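Local coordinates for protein PvdO (Pseudomonas aeruginosa, PDB 5HHA) that takes part in chromophore maturation in the periplasm, binds calcium and belongs to the FGE-sulfatase family, whose oxidase activity it may or may not share, at residues Arg150-Glu158 with Asp212-Asp223. Residues are numbered along the deposited sequence; the frame is centred on the assembly and turned at random.
Sequences RMLSEAERE and DMHGNVYEWVAD
R157 reaches from the first turn of helix 154-162 to E219 on strand 218-221 and to the type I turn D212-G215, a buried junction near the centre of a fold of the formylglycine-generating enzyme (FGE-sulfatase) family. Arginine suits the place because its planar guanidinium carries several N-H groups and can serve more than one acceptor. The chain bends at chi2 (-72°) and is extended beyond it, which lays the side chain alongside the strand, from V221 back to E219. It grips E219 side-on: NE donates to OE1 at 3.0 Å and NH2 to OE2 at 2.9 Å, both oxygens lying at the guanidinium edge. The two planes are 63° apart, so the carboxylate is met from above its own plane rather than flat. E219 OE2 also pairs with R281 of strand 278-285, and this second positive charge would help keep the buried glutamate ionised. NH1 donates to M213 O (2.9 Å) on an in-plane lone pair, tying the helix to the turn. Over one guanidinium face sits M213 SD, 3.2 Å from R157 CZ; the soft, unbranched methionine can lie against this flat group.

Beta-branched V221 offers two methyls, CG1 to R157 CB and CG2 to the E154 backbone, while its CB packs on L152 O. Beside it M151 curls at chi3 (85°), bringing CE to 3.6 Å from W220 CB while SD lies along A222; helix 131-145 also touches this methionine. A222 N donates to L152 O, fastening L152, just before the helix, to the residue that follows V221. At the helix start, S153 and E156 form a capping box: S153 OG accepts from E156 N and is also hydrogen-bonded to G236 O. D223 supplies a further acceptor: E154 N donates to its OD1 at 2.8 Å, from above the carboxylate plane.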
ATOM      1  N   ARG A 150      -6.114   7.973  -8.552  1.00 11.36           N
ATOM      2  CA  ARG A 150      -4.915   8.651  -8.103  1.00 10.29           C
ATOM      3  C   ARG A 150      -4.173   7.765  -7.101  1.00  9.62           C
ATOM      4  O   ARG A 150      -4.706   6.769  -6.655  1.00  9.54           O
ATOM      5  CB  ARG A 150      -5.275   9.985  -7.436  1.00 12.03           C
ATOM      6  CG  ARG A 150      -6.220   9.814  -6.288  1.00 11.38           C
ATOM      7  CD  ARG A 150      -6.340  11.093  -5.473  1.00 13.06           C
ATOM      8  NE  ARG A 150      -7.423  11.021  -4.497  1.00 15.12           N
ATOM      9  CZ  ARG A 150      -7.341  10.436  -3.306  1.00 13.50           C
ATOM     10  NH1 ARG A 150      -6.206   9.890  -2.894  1.00 11.70           N
ATOM     11  NH2 ARG A 150      -8.383  10.439  -2.492  1.00 15.35           N
ATOM     12  N   MET A 151      -2.974   8.188  -6.716  1.00 10.74           N
ATOM     13  CA  MET A 151      -2.280   7.566  -5.581  1.00  9.50           C
ATOM     14  C   MET A 151      -3.038   7.797  -4.282  1.00  8.89           C
ATOM     15  O   MET A 151      -3.695   8.842  -4.124  1.00  9.94           O
ATOM     16  CB  MET A 151      -0.893   8.181  -5.421  1.00 10.60           C
ATOM     17  CG  MET A 151       0.019   7.936  -6.605  1.00 12.70           C
ATOM     18  SD  MET A 151       1.689   8.570  -6.327  1.00 12.58           S
ATOM     19  CE  MET A 151       2.320   7.183  -5.489  1.00 16.57           C
ATOM     20  N   LEU A 152      -2.863   6.890  -3.318  1.00  8.71           N
ATOM     21  CA  LEU A 152      -3.243   7.153  -1.938  1.00  8.41           C
ATOM     22  C   LEU A 152      -2.293   8.164  -1.316  1.00  7.92           C
ATOM     23  O   LEU A 152      -1.118   8.229  -1.646  1.00  8.81           O
ATOM     24  CB  LEU A 152      -3.133   5.867  -1.114  1.00  8.97           C
ATOM     25  CG  LEU A 152      -4.319   4.932  -1.203  1.00  8.02           C
ATOM     26  CD1 LEU A 152      -4.449   4.334  -2.574  1.00  9.50           C
ATOM     27  CD2 LEU A 152      -4.166   3.857  -0.171  1.00  9.62           C
ATOM     28  N   SER A 153      -2.811   8.943  -0.370  1.00  9.03           N
ATOM     29  CA  SER A 153      -1.968   9.674   0.544  1.00  7.86           C
ATOM     30  C   SER A 153      -1.528   8.746   1.682  1.00  7.20           C
ATOM     31  O   SER A 153      -2.143   7.710   1.946  1.00  7.78           O
ATOM     32  CB  SER A 153      -2.666  10.908   1.112  1.00 10.45           C
ATOM     33  OG  SER A 153      -3.652  10.503   2.040  1.00  8.88           O
ATOM     34  N   GLU A 154      -0.474   9.148   2.372  1.00  7.86           N
ATOM     35  CA  GLU A 154       0.029   8.363   3.500  1.00  8.38           C
ATOM     36  C   GLU A 154      -1.051   8.214   4.562  1.00  7.76           C
ATOM     37  O   GLU A 154      -1.231   7.150   5.154  1.00  8.15           O
ATOM     38  CB  GLU A 154       1.285   8.998   4.085  1.00  6.99           C
ATOM     39  CG  GLU A 154       1.974   8.087   5.093  1.00  8.10           C
ATOM     40  CD  GLU A 154       3.249   8.606   5.716  1.00  8.76           C
ATOM     41  OE1 GLU A 154       3.608   9.778   5.508  1.00  9.41           O
ATOM     42  OE2 GLU A 154       3.912   7.778   6.387  1.00  8.86           O
ATOM     43  N   ALA A 155      -1.771   9.302   4.821  1.00  7.89           N
ATOM     44  CA  ALA A 155      -2.842   9.254   5.811  1.00  7.91           C
ATOM     45  C   ALA A 155      -3.950   8.284   5.409  1.00  7.88           C
ATOM     46  O   ALA A 155      -4.468   7.515   6.227  1.00  7.84           O
ATOM     47  CB  ALA A 155      -3.412  10.653   5.999  1.00  9.19           C
ATOM     48  N   GLU A 156      -4.347   8.302   4.132  1.00  7.51           N
ATOM     49  CA  GLU A 156      -5.358   7.362   3.643  1.00  8.07           C
ATOM     50  C   GLU A 156      -4.896   5.926   3.824  1.00  7.79           C
ATOM     51  O   GLU A 156      -5.664   5.049   4.181  1.00  7.75           O
ATOM     52  CB  GLU A 156      -5.667   7.598   2.162  1.00  9.68           C
ATOM     53  CG  GLU A 156      -6.482   8.847   1.899  1.00  9.89           C
ATOM     54  CD  GLU A 156      -6.557   9.237   0.435  1.00 10.29           C
ATOM     55  OE1 GLU A 156      -5.788   8.721  -0.394  1.00 10.33           O
ATOM     56  OE2 GLU A 156      -7.410  10.104   0.130  1.00 11.55           O
ATOM     57  N   ARG A 157      -3.611   5.694   3.569  1.00  7.63           N
ATOM     58  CA  ARG A 157      -3.071   4.351   3.669  1.00  7.61           C
ATOM     59  C   ARG A 157      -3.109   3.867   5.131  1.00  7.26           C
ATOM     60  O   ARG A 157      -3.558   2.746   5.412  1.00  7.62           O
ATOM     61  CB  ARG A 157      -1.675   4.284   3.054  1.00  8.08           C
ATOM     62  CG  ARG A 157      -1.265   2.915   2.512  1.00  8.56           C
ATOM     63  CD  ARG A 157      -0.971   1.876   3.588  1.00  7.04           C
ATOM     64  NE  ARG A 157      -0.510   0.630   2.977  1.00  7.43           N
ATOM     65  CZ  ARG A 157      -0.172  -0.456   3.657  1.00  6.97           C
ATOM     66  NH1 ARG A 157      -0.079  -0.413   4.975  1.00  7.51           N
ATOM     67  NH2 ARG A 157       0.100  -1.570   3.009  1.00  7.47           N
ATOM     68  N   GLU A 158      -2.659   4.694   6.064  1.00  7.73           N
ATOM     69  CA  GLU A 158      -2.710   4.257   7.469  1.00  8.21           C
ATOM     70  C   GLU A 158      -4.160   4.083   7.933  1.00  7.62           C
ATOM     71  O   GLU A 158      -4.472   3.154   8.651  1.00  8.17           O
ATOM     72  CB  GLU A 158      -1.953   5.199   8.398  1.00  7.10           C
ATOM     73  CG  GLU A 158      -1.848   4.620   9.835  1.00  8.06           C
ATOM     74  CD  GLU A 158      -0.908   5.363  10.767  1.00  7.19           C
ATOM     75  OE1 GLU A 158       0.215   5.696  10.359  1.00  7.52           O
ATOM     76  OE2 GLU A 158      -1.327   5.568  11.937  1.00  8.00           O
ATOM     77  N   ASP A 212      -4.189  -7.311   2.845  1.00  8.40           N
ATOM     78  CA  ASP A 212      -2.734  -7.200   2.679  1.00  7.61           C
ATOM     79  C   ASP A 212      -2.150  -5.866   3.134  1.00  7.97           C
ATOM     80  O   ASP A 212      -1.063  -5.503   2.683  1.00  8.15           O
ATOM     81  CB  ASP A 212      -2.302  -7.529   1.242  1.00  8.73           C
ATOM     82  CG  ASP A 212      -2.561  -8.974   0.870  1.00  8.60           C
ATOM     83  OD1 ASP A 212      -2.130  -9.885   1.619  1.00  8.74           O
ATOM     84  OD2 ASP A 212      -3.213  -9.223  -0.178  1.00  9.61           O
ATOM     85  N   MET A 213      -2.819  -5.165   4.039  1.00  8.18           N
ATOM     86  CA  MET A 213      -2.259  -3.918   4.527  1.00  8.03           C
ATOM     87  C   MET A 213      -1.049  -4.133   5.440  1.00  7.18           C
ATOM     88  O   MET A 213      -0.346  -3.175   5.759  1.00  8.13           O
ATOM     89  CB  MET A 213      -3.327  -3.097   5.238  1.00  8.91           C
ATOM     90  CG  MET A 213      -4.232  -2.323   4.283  1.00  8.80           C
ATOM     91  SD  MET A 213      -3.367  -0.876   3.633  1.00  9.23           S
ATOM     92  CE  MET A 213      -4.684   0.014   2.852  1.00  9.76           C
ATOM     93  N   HIS A 214      -0.793  -5.360   5.873  1.00  7.64           N
ATOM     94  CA  HIS A 214       0.279  -5.649   6.831  1.00  8.07           C
ATOM     95  C   HIS A 214       1.342  -6.574   6.318  1.00  8.07           C
ATOM     96  O   HIS A 214       2.162  -7.073   7.078  1.00  7.95           O
ATOM     97  CB  HIS A 214      -0.323  -6.079   8.164  1.00  8.51           C
ATOM     98  CG  HIS A 214      -1.307  -5.070   8.659  1.00  8.10           C
ATOM     99  ND1 HIS A 214      -1.022  -4.014   9.505  1.00 11.11           N
ATOM    100  CD2 HIS A 214      -2.587  -4.916   8.293  1.00  6.42           C
ATOM    101  CE1 HIS A 214      -2.106  -3.264   9.640  1.00  6.08           C
ATOM    102  NE2 HIS A 214      -3.074  -3.814   8.925  1.00 12.04           N
ATOM    103  N   GLY A 215       1.378  -6.783   5.005  1.00  7.38           N
ATOM    104  CA  GLY A 215       2.459  -7.555   4.419  1.00  9.23           C
ATOM    105  C   GLY A 215       2.393  -7.558   2.900  1.00  6.88           C
ATOM    106  O   GLY A 215       1.734  -6.714   2.265  1.00  7.51           O
ATOM    107  N   ASN A 216       3.087  -8.531   2.332  1.00  7.45           N
ATOM    108  CA  ASN A 216       3.132  -8.789   0.896  1.00  8.17           C
ATOM    109  C   ASN A 216       4.128  -7.858   0.203  1.00  7.11           C
ATOM    110  O   ASN A 216       5.225  -8.288  -0.147  1.00  7.69           O
ATOM    111  CB  ASN A 216       1.734  -8.848   0.254  1.00  8.57           C
ATOM    112  CG  ASN A 216       1.621  -9.947  -0.791  1.00  7.86           C
ATOM    113  OD1 ASN A 216       2.529 -10.747  -0.952  1.00  8.66           O
ATOM    114  ND2 ASN A 216       0.485  -9.994  -1.487  1.00  8.78           N
ATOM    115  N   VAL A 217       3.771  -6.581   0.008  1.00  7.13           N
ATOM    116  CA  VAL A 217       4.681  -5.596  -0.546  1.00  7.33           C
ATOM    117  C   VAL A 217       4.502  -4.262   0.148  1.00  6.90           C
ATOM    118  O   VAL A 217       3.415  -3.933   0.628  1.00  7.26           O
ATOM    119  CB  VAL A 217       4.433  -5.370  -2.081  1.00  7.77           C
ATOM    120  CG1 VAL A 217       4.820  -6.589  -2.882  1.00  8.74           C
ATOM    121  CG2 VAL A 217       3.001  -5.005  -2.397  1.00  8.35           C
ATOM    122  N   TYR A 218       5.579  -3.488   0.177  1.00  7.47           N
ATOM    123  CA  TYR A 218       5.427  -2.041   0.409  1.00  7.56           C
ATOM    124  C   TYR A 218       4.611  -1.431  -0.721  1.00  7.58           C
ATOM    125  O   TYR A 218       4.460  -2.042  -1.790  1.00  8.20           O
ATOM    126  CB  TYR A 218       6.805  -1.377   0.430  1.00  7.03           C
ATOM    127  CG  TYR A 218       7.445  -1.298   1.799  1.00  7.78           C
ATOM    128  CD1 TYR A 218       7.205  -0.201   2.615  1.00  7.92           C
ATOM    129  CD2 TYR A 218       8.290  -2.294   2.273  1.00  8.36           C
ATOM    130  CE1 TYR A 218       7.799  -0.076   3.856  1.00  9.22           C
ATOM    131  CE2 TYR A 218       8.894  -2.175   3.529  1.00  8.85           C
ATOM    132  CZ  TYR A 218       8.624  -1.063   4.314  1.00  8.72           C
ATOM    133  OH  TYR A 218       9.221  -0.863   5.566  1.00 10.14           O
ATOM    134  N   GLU A 219       4.134  -0.215  -0.506  1.00  7.29           N
ATOM    135  CA  GLU A 219       3.297   0.480  -1.465  1.00  7.34           C
ATOM    136  C   GLU A 219       3.715   1.923  -1.582  1.00  7.18           C
ATOM    137  O   GLU A 219       3.885   2.616  -0.569  1.00  7.84           O
ATOM    138  CB  GLU A 219       1.844   0.495  -1.013  1.00  8.15           C
ATOM    139  CG  GLU A 219       1.204  -0.881  -0.957  1.00  8.40           C
ATOM    140  CD  GLU A 219      -0.091  -0.885  -0.187  1.00  8.36           C
ATOM    141  OE1 GLU A 219      -0.685   0.203   0.006  1.00  8.45           O
ATOM    142  OE2 GLU A 219      -0.538  -1.985   0.217  1.00  8.34           O
ATOM    143  N   TRP A 220       3.797   2.423  -2.812  1.00  6.53           N
ATOM    144  CA  TRP A 220       3.932   3.848  -3.010  1.00  8.56           C
ATOM    145  C   TRP A 220       2.707   4.597  -2.475  1.00  7.42           C
ATOM    146  O   TRP A 220       1.573   4.143  -2.644  1.00  7.59           O
ATOM    147  CB  TRP A 220       4.032   4.175  -4.499  1.00  8.47           C
ATOM    148  CG  TRP A 220       5.253   3.664  -5.169  1.00  8.43           C
ATOM    149  CD1 TRP A 220       5.307   2.627  -6.045  1.00  8.79           C
ATOM    150  CD2 TRP A 220       6.601   4.157  -5.037  1.00  8.28           C
ATOM    151  NE1 TRP A 220       6.600   2.453  -6.478  1.00  8.79           N
ATOM    152  CE2 TRP A 220       7.411   3.364  -5.868  1.00  8.25           C
ATOM    153  CE3 TRP A 220       7.203   5.174  -4.287  1.00  9.08           C
ATOM    154  CZ2 TRP A 220       8.776   3.572  -5.998  1.00  9.10           C
ATOM    155  CZ3 TRP A 220       8.563   5.374  -4.418  1.00 10.48           C
ATOM    156  CH2 TRP A 220       9.337   4.566  -5.259  1.00  9.65           C
ATOM    157  N   VAL A 221       2.962   5.750  -1.855  1.00  7.48           N
ATOM    158  CA  VAL A 221       1.928   6.757  -1.599  1.00  8.26           C
ATOM    159  C   VAL A 221       2.466   8.090  -2.125  1.00  7.68           C
ATOM    160  O   VAL A 221       3.631   8.212  -2.460  1.00  8.71           O
ATOM    161  CB  VAL A 221       1.505   6.839  -0.115  1.00  7.89           C
ATOM    162  CG1 VAL A 221       0.956   5.492   0.357  1.00  8.95           C
ATOM    163  CG2 VAL A 221       2.656   7.266   0.755  1.00  8.09           C
ATOM    164  N   ALA A 222       1.616   9.117  -2.175  1.00  7.78           N
ATOM    165  CA  ALA A 222       1.975  10.333  -2.893  1.00  8.87           C
ATOM    166  C   ALA A 222       2.977  11.192  -2.137  1.00  9.01           C
ATOM    167  O   ALA A 222       3.760  11.915  -2.749  1.00  9.34           O
ATOM    168  CB  ALA A 222       0.744  11.178  -3.200  1.00  9.79           C
ATOM    169  N   ASP A 223       2.917  11.173  -0.805  1.00  8.99           N
ATOM    170  CA  ASP A 223       3.566  12.162   0.036  1.00  9.30           C
ATOM    171  C   ASP A 223       5.065  12.216  -0.147  1.00  9.53           C
ATOM    172  O   ASP A 223       5.735  11.192  -0.288  1.00  9.39           O
ATOM    173  CB  ASP A 223       3.309  11.882   1.530  1.00  9.18           C
ATOM    174  CG  ASP A 223       1.844  11.795   1.875  1.00  9.14           C
ATOM    175  OD1 ASP A 223       1.096  11.102   1.163  1.00  9.28           O
ATOM    176  OD2 ASP A 223       1.443  12.426   2.887  1.00  9.49           O
TER
HETATM  177  O   HOH W   1      -0.799   4.942  -4.143  1.00  9.63           O
HETATM  178  O   HOH W   2       2.866  12.331   5.243  1.00  9.93           O
HETATM  179  O   HOH W   3      -0.995  12.112   4.044  1.00  9.18           O
HETATM  180  O   HOH W   4       1.910  -3.891   2.930  1.00  7.70           O